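3-hydroxyacyl-CoA dehydrogenase (Archaeoglobus fulgidus, PDB 1ZEJ) probably binds NAD and acts as a dehydrogenase of the 3-hydroxyacyl-CoA dehydrogenase family, perhaps oxidising L-gulonate or 3-hydroxyacyl-CoA substrates. Local coordinates at residues 96-107 with 119-130. Sequence-based numbering, arbitrary orientation.
Sequences ERLTNAPLCSNT and LDSPSRFLGVHW
Arg124 gathers the turn before strand 103-105 around its guanidinium group, an arginine suiting the place because its N-H groups fan out in one plane. NH1 and NH2 both grip Thr99 O, each at 3.0 Å, and NH1 also reaches Ala101 O at 2.7 Å; the bend at chi2 (63°) brings the guanidinium level with these carbonyls. Along the neighbouring edge, NE and NH2 both donate, side-on, to Ser121 OG, while CD1 of Leu103 lies over one face. With an alanine in place of Arg124, the carbonyls of Thr99 and Ala101 would probably lose their charged donors and Ser121 OG its two N-H groups, leaving the turn less firmly held.

Glu96 suits its place because a carboxylate can accept several bonds: OE2 takes the backbone N of Asp120 (2.8 Å), and OE1 takes both N and OG of Ser121, from the same face of its plane. Ser121 OG thus relays between acid and arginine.

Backbone bonds pair strands 103-105 and 125-130 in parallel, from Leu103 N to Arg124 O (2.9 Å) through Val128 N to Ser105 O. Beyond them Asn106, whose amide offers a carbonyl oxygen, accepts at OD1 from Trp130 N (3.1 Å, N-H...O angle 170°).

Apolar contacts flank the strands on both faces: Cys104 SG meets Leu126 CD2 at 3.5 Å, and Ser105, its OG hydrogen-bonded to Glu79, abuts the Phe125 ring edge with CB.

In this Rossmann-type beta-alpha-beta unit, whose second strand carries His129 (predicted to matter for catalysis, ND1 hydrogen-bonded to Glu141), the polar grip at one end and the Asn106 bond at the other probably help hold the register set by the backbone ladder.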
ATOM      1  N   GLU A  96      29.137  24.481  -0.244  1.00 30.81           N
ATOM      2  CA  GLU A  96      30.020  23.807   0.731  1.00 32.67           C
ATOM      3  C   GLU A  96      31.243  24.619   1.099  1.00 32.78           C
ATOM      4  O   GLU A  96      31.752  24.476   2.191  1.00 34.10           O
ATOM      5  CB  GLU A  96      30.375  22.349   0.304  1.00 33.26           C
ATOM      6  CG  GLU A  96      31.298  22.208  -0.823  1.00 35.21           C
ATOM      7  CD  GLU A  96      31.693  20.721  -1.101  1.00 35.32           C
ATOM      8  OE1 GLU A  96      31.608  19.866  -0.175  1.00 36.02           O
ATOM      9  OE2 GLU A  96      32.100  20.465  -2.257  1.00 34.58           O
ATOM     10  N   ARG A  97      31.669  25.522   0.222  1.00 32.56           N
ATOM     11  CA  ARG A  97      32.733  26.449   0.532  1.00 34.00           C
ATOM     12  C   ARG A  97      32.356  27.543   1.528  1.00 32.97           C
ATOM     13  O   ARG A  97      33.262  28.173   2.112  1.00 32.70           O
ATOM     14  CB  ARG A  97      33.233  27.115  -0.753  0.50 33.94           C
ATOM     15  CG  ARG A  97      33.736  26.122  -1.799  0.50 35.58           C
ATOM     16  CD  ARG A  97      34.528  26.805  -2.921  0.50 35.46           C
ATOM     17  NE  ARG A  97      33.667  27.548  -3.846  0.50 36.50           N
ATOM     18  CZ  ARG A  97      33.076  27.056  -4.941  0.50 36.04           C
ATOM     19  NH1 ARG A  97      33.206  25.777  -5.299  0.50 37.16           N
ATOM     20  NH2 ARG A  97      32.324  27.861  -5.686  0.50 34.61           N
ATOM     21  N   LEU A  98      31.051  27.822   1.667  1.00 30.73           N
ATOM     22  CA  LEU A  98      30.561  28.958   2.448  1.00 30.02           C
ATOM     23  C   LEU A  98      30.167  28.557   3.854  1.00 30.50           C
ATOM     24  O   LEU A  98      30.030  29.405   4.760  1.00 29.07           O
ATOM     25  CB  LEU A  98      29.342  29.594   1.755  1.00 30.16           C
ATOM     26  CG  LEU A  98      29.595  30.154   0.352  1.00 30.57           C
ATOM     27  CD1 LEU A  98      28.248  30.545  -0.310  1.00 31.69           C
ATOM     28  CD2 LEU A  98      30.572  31.299   0.363  1.00 30.99           C
ATOM     29  N   THR A  99      29.983  27.260   4.068  1.00 30.50           N
ATOM     30  CA  THR A  99      29.530  26.827   5.368  1.00 31.89           C
ATOM     31  C   THR A  99      29.963  25.401   5.596  1.00 32.47           C
ATOM     32  O   THR A  99      30.114  24.634   4.634  1.00 31.51           O
ATOM     33  CB  THR A  99      27.972  26.973   5.479  1.00 32.58           C
ATOM     34  OG1 THR A  99      27.526  26.553   6.780  1.00 36.10           O
ATOM     35  CG2 THR A  99      27.262  26.140   4.454  1.00 31.82           C
ATOM     36  N   ASN A 100      30.070  25.047   6.876  1.00 33.65           N
ATOM     37  CA  ASN A 100      30.234  23.663   7.332  1.00 35.44           C
ATOM     38  C   ASN A 100      28.905  23.002   7.821  1.00 34.23           C
ATOM     39  O   ASN A 100      28.929  21.902   8.339  1.00 34.28           O
ATOM     40  CB  ASN A 100      31.264  23.640   8.483  1.00 37.46           C
ATOM     41  CG  ASN A 100      32.647  24.016   8.033  1.00 42.20           C
ATOM     42  OD1 ASN A 100      33.076  23.626   6.939  1.00 50.23           O
ATOM     43  ND2 ASN A 100      33.377  24.768   8.877  1.00 49.26           N
ATOM     44  N   ALA A 101      27.779  23.697   7.687  1.00 32.78           N
ATOM     45  CA  ALA A 101      26.479  23.165   8.060  1.00 33.10           C
ATOM     46  C   ALA A 101      26.137  21.911   7.276  1.00 31.83           C
ATOM     47  O   ALA A 101      26.629  21.730   6.154  1.00 31.00           O
ATOM     48  CB  ALA A 101      25.400  24.196   7.817  1.00 33.55           C
ATOM     49  N   PRO A 102      25.234  21.082   7.820  1.00 32.27           N
ATOM     50  CA  PRO A 102      24.704  19.972   7.021  1.00 31.41           C
ATOM     51  C   PRO A 102      24.061  20.495   5.745  1.00 31.25           C
ATOM     52  O   PRO A 102      23.372  21.543   5.752  1.00 30.85           O
ATOM     53  CB  PRO A 102      23.659  19.350   7.945  1.00 31.42           C
ATOM     54  CG  PRO A 102      24.053  19.663   9.251  1.00 33.04           C
ATOM     55  CD  PRO A 102      24.656  21.067   9.176  1.00 32.54           C
ATOM     56  N   LEU A 103      24.307  19.781   4.664  1.00 31.10           N
ATOM     57  CA  LEU A 103      23.768  20.082   3.349  1.00 31.08           C
ATOM     58  C   LEU A 103      22.847  18.954   2.937  1.00 30.80           C
ATOM     59  O   LEU A 103      23.254  17.801   2.934  1.00 28.32           O
ATOM     60  CB  LEU A 103      24.884  20.171   2.315  1.00 31.34           C
ATOM     61  CG  LEU A 103      26.062  21.094   2.595  1.00 34.05           C
ATOM     62  CD1 LEU A 103      27.052  20.992   1.432  1.00 33.15           C
ATOM     63  CD2 LEU A 103      25.560  22.485   2.768  1.00 34.49           C
ATOM     64  N   CYS A 104      21.621  19.290   2.567  1.00 29.61           N
ATOM     65  CA  CYS A 104      20.558  18.305   2.415  1.00 30.92           C
ATOM     66  C   CYS A 104      19.933  18.457   1.039  1.00 33.74           C
ATOM     67  O   CYS A 104      19.185  19.391   0.856  1.00 37.78           O
ATOM     68  CB  CYS A 104      19.473  18.570   3.443  1.00 30.38           C
ATOM     69  SG  CYS A 104      20.002  18.504   5.130  1.00 34.11           S
ATOM     70  N   SER A 105      20.134  17.530   0.112  1.00 32.07           N
ATOM     71  CA  SER A 105      19.496  17.613  -1.197  1.00 33.38           C
ATOM     72  C   SER A 105      18.102  16.924  -1.197  1.00 33.49           C
ATOM     73  O   SER A 105      17.984  15.778  -0.777  1.00 31.17           O
ATOM     74  CB  SER A 105      20.420  17.014  -2.253  1.00 32.51           C
ATOM     75  OG  SER A 105      19.794  17.041  -3.524  1.00 36.51           O
ATOM     76  N   ASN A 106      17.060  17.630  -1.621  1.00 35.76           N
ATOM     77  CA  ASN A 106      15.747  17.010  -1.860  1.00 38.32           C
ATOM     78  C   ASN A 106      15.896  16.341  -3.208  1.00 41.88           C
ATOM     79  O   ASN A 106      15.872  16.993  -4.256  1.00 44.95           O
ATOM     80  CB  ASN A 106      14.608  18.043  -1.891  1.00 39.09           C
ATOM     81  CG  ASN A 106      13.191  17.397  -2.107  1.00 39.55           C
ATOM     82  OD1 ASN A 106      12.732  16.483  -1.366  1.00 39.95           O
ATOM     83  ND2 ASN A 106      12.489  17.906  -3.109  1.00 45.73           N
ATOM     84  N   THR A 107      16.154  15.064  -3.195  1.00 45.52           N
ATOM     85  CA  THR A 107      16.476  14.388  -4.437  1.00 49.34           C
ATOM     86  C   THR A 107      15.382  13.342  -4.589  1.00 50.32           C
ATOM     87  O   THR A 107      15.124  12.586  -3.658  1.00 52.77           O
ATOM     88  CB  THR A 107      17.994  13.867  -4.486  1.00 49.60           C
ATOM     89  OG1 THR A 107      18.183  12.965  -5.584  1.00 56.23           O
ATOM     90  CG2 THR A 107      18.439  13.196  -3.205  1.00 51.27           C
ATOM     91  N   LEU A 119      31.463  15.931  -4.173  1.00 27.99           N
ATOM     92  CA  LEU A 119      31.645  17.009  -3.206  1.00 28.03           C
ATOM     93  C   LEU A 119      33.002  16.919  -2.520  1.00 28.82           C
ATOM     94  O   LEU A 119      33.579  15.840  -2.359  1.00 27.82           O
ATOM     95  CB  LEU A 119      30.546  16.984  -2.115  1.00 27.47           C
ATOM     96  CG  LEU A 119      29.111  16.984  -2.593  1.00 28.09           C
ATOM     97  CD1 LEU A 119      28.231  17.029  -1.380  1.00 29.80           C
ATOM     98  CD2 LEU A 119      28.789  18.167  -3.554  1.00 29.27           C
ATOM     99  N   ASP A 120      33.466  18.073  -2.074  1.00 29.56           N
ATOM    100  CA  ASP A 120      34.706  18.166  -1.286  1.00 30.41           C
ATOM    101  C   ASP A 120      34.540  17.634   0.132  1.00 29.80           C
ATOM    102  O   ASP A 120      35.458  17.061   0.682  1.00 28.74           O
ATOM    103  CB  ASP A 120      35.115  19.643  -1.220  0.50 30.11           C
ATOM    104  CG  ASP A 120      36.564  19.847  -0.852  0.50 32.09           C
ATOM    105  OD1 ASP A 120      37.455  19.358  -1.588  0.50 34.45           O
ATOM    106  OD2 ASP A 120      36.817  20.558   0.140  0.50 35.19           O
ATOM    107  N   SER A 121      33.370  17.819   0.730  1.00 29.42           N
ATOM    108  CA  SER A 121      33.185  17.441   2.138  1.00 30.40           C
ATOM    109  C   SER A 121      31.875  16.660   2.339  1.00 30.59           C
ATOM    110  O   SER A 121      30.901  17.137   2.981  1.00 29.65           O
ATOM    111  CB  SER A 121      33.252  18.718   3.006  1.00 32.32           C
ATOM    112  OG  SER A 121      32.438  19.767   2.412  1.00 33.94           O
ATOM    113  N   PRO A 122      31.847  15.437   1.817  1.00 29.60           N
ATOM    114  CA  PRO A 122      30.577  14.698   1.808  1.00 29.46           C
ATOM    115  C   PRO A 122      30.132  14.124   3.171  1.00 29.55           C
ATOM    116  O   PRO A 122      29.031  13.569   3.251  1.00 29.29           O
ATOM    117  CB  PRO A 122      30.847  13.613   0.778  1.00 28.96           C
ATOM    118  CG  PRO A 122      32.246  13.333   0.922  1.00 29.45           C
ATOM    119  CD  PRO A 122      32.920  14.644   1.192  1.00 29.85           C
ATOM    120  N   SER A 123      30.973  14.212   4.211  1.00 29.21           N
ATOM    121  CA  SER A 123      30.560  13.687   5.501  1.00 29.85           C
ATOM    122  C   SER A 123      29.329  14.387   6.073  1.00 29.40           C
ATOM    123  O   SER A 123      28.614  13.784   6.877  1.00 28.83           O
ATOM    124  CB  SER A 123      31.673  13.691   6.535  1.00 29.02           C
ATOM    125  OG  SER A 123      32.159  14.972   6.718  1.00 32.60           O
ATOM    126  N   ARG A 124      29.074  15.629   5.647  1.00 29.14           N
ATOM    127  CA  ARG A 124      27.929  16.401   6.153  1.00 29.19           C
ATOM    128  C   ARG A 124      26.875  16.643   5.079  1.00 28.57           C
ATOM    129  O   ARG A 124      26.047  17.527   5.198  1.00 28.87           O
ATOM    130  CB  ARG A 124      28.394  17.704   6.834  1.00 29.41           C
ATOM    131  CG  ARG A 124      29.316  18.548   6.001  1.00 30.82           C
ATOM    132  CD  ARG A 124      28.723  19.089   4.691  1.00 32.40           C
ATOM    133  NE  ARG A 124      29.744  19.914   4.078  1.00 33.42           N
ATOM    134  CZ  ARG A 124      29.852  21.231   4.225  1.00 33.65           C
ATOM    135  NH1 ARG A 124      28.912  21.934   4.807  1.00 34.59           N
ATOM    136  NH2 ARG A 124      30.882  21.852   3.714  1.00 36.55           N
ATOM    137  N   PHE A 125      26.867  15.787   4.057  1.00 27.63           N
ATOM    138  CA  PHE A 125      25.888  15.826   2.987  1.00 27.19           C
ATOM    139  C   PHE A 125      24.984  14.602   3.131  1.00 28.06           C
ATOM    140  O   PHE A 125      25.453  13.472   3.424  1.00 26.85           O
ATOM    141  CB  PHE A 125      26.549  15.723   1.602  1.00 26.98           C
ATOM    142  CG  PHE A 125      25.547  15.539   0.482  1.00 26.58           C
ATOM    143  CD1 PHE A 125      24.699  16.560   0.143  1.00 26.76           C
ATOM    144  CD2 PHE A 125      25.430  14.321  -0.185  1.00 29.66           C
ATOM    145  CE1 PHE A 125      23.727  16.397  -0.839  1.00 27.46           C
ATOM    146  CE2 PHE A 125      24.491  14.142  -1.180  1.00 28.88           C
ATOM    147  CZ  PHE A 125      23.631  15.217  -1.526  1.00 29.66           C
ATOM    148  N   LEU A 126      23.704  14.827   2.905  1.00 26.84           N
ATOM    149  CA  LEU A 126      22.762  13.729   2.835  1.00 28.44           C
ATOM    150  C   LEU A 126      21.538  14.134   2.037  1.00 28.70           C
ATOM    151  O   LEU A 126      21.350  15.317   1.708  1.00 28.72           O
ATOM    152  CB  LEU A 126      22.455  13.261   4.246  1.00 27.95           C
ATOM    153  CG  LEU A 126      21.443  13.816   5.239  1.00 33.13           C
ATOM    154  CD1 LEU A 126      21.840  13.526   6.689  1.00 30.98           C
ATOM    155  CD2 LEU A 126      20.931  15.178   5.025  1.00 36.42           C
ATOM    156  N   GLY A 127      20.707  13.164   1.735  1.00 29.04           N
ATOM    157  CA  GLY A 127      19.477  13.412   0.987  1.00 29.77           C
ATOM    158  C   GLY A 127      18.393  13.605   2.025  1.00 30.98           C
ATOM    159  O   GLY A 127      18.363  12.909   3.048  1.00 27.83           O
ATOM    160  N   VAL A 128      17.490  14.550   1.770  1.00 31.85           N
ATOM    161  CA  VAL A 128      16.253  14.672   2.599  1.00 33.53           C
ATOM    162  C   VAL A 128      15.090  14.759   1.627  1.00 34.44           C
ATOM    163  O   VAL A 128      14.926  15.813   0.949  1.00 38.21           O
ATOM    164  CB  VAL A 128      16.264  15.879   3.574  1.00 33.74           C
ATOM    165  CG1 VAL A 128      14.973  16.053   4.274  1.00 36.86           C
ATOM    166  CG2 VAL A 128      17.330  15.763   4.590  1.00 35.62           C
ATOM    167  N   HIS A 129      14.303  13.680   1.572  1.00 31.41           N
ATOM    168  CA  HIS A 129      13.228  13.440   0.647  1.00 31.03           C
ATOM    169  C   HIS A 129      11.879  13.772   1.299  1.00 30.05           C
ATOM    170  O   HIS A 129      11.394  13.078   2.191  1.00 27.90           O
ATOM    171  CB  HIS A 129      13.322  11.977   0.202  1.00 32.03           C
ATOM    172  CG  HIS A 129      12.253  11.533  -0.731  1.00 32.30           C
ATOM    173  ND1 HIS A 129      11.796  10.231  -0.753  1.00 31.35           N
ATOM    174  CD2 HIS A 129      11.567  12.197  -1.703  1.00 33.12           C
ATOM    175  CE1 HIS A 129      10.847  10.122  -1.670  1.00 35.51           C
ATOM    176  NE2 HIS A 129      10.686  11.304  -2.252  1.00 32.71           N
ATOM    177  N   TRP A 130      11.367  14.936   0.921  1.00 28.90           N
ATOM    178  CA  TRP A 130      10.107  15.456   1.406  1.00 27.88           C
ATOM    179  C   TRP A 130       9.035  14.957   0.500  1.00 28.60           C
ATOM    180  O   TRP A 130       9.266  14.731  -0.674  1.00 27.82           O
ATOM    181  CB  TRP A 130      10.090  16.984   1.324  1.00 28.48           C
ATOM    182  CG  TRP A 130      11.077  17.698   2.216  1.00 28.06           C
ATOM    183  CD1 TRP A 130      12.403  17.896   1.962  1.00 29.66           C
ATOM    184  CD2 TRP A 130      10.816  18.337   3.464  1.00 27.76           C
ATOM    185  NE1 TRP A 130      12.979  18.611   2.964  1.00 29.75           N
ATOM    186  CE2 TRP A 130      12.028  18.879   3.912  1.00 28.00           C
ATOM    187  CE3 TRP A 130       9.682  18.488   4.255  1.00 28.10           C
ATOM    188  CZ2 TRP A 130      12.135  19.592   5.109  1.00 31.42           C
ATOM    189  CZ3 TRP A 130       9.781  19.213   5.442  1.00 29.66           C
ATOM    190  CH2 TRP A 130      11.000  19.740   5.867  1.00 29.71           C
TER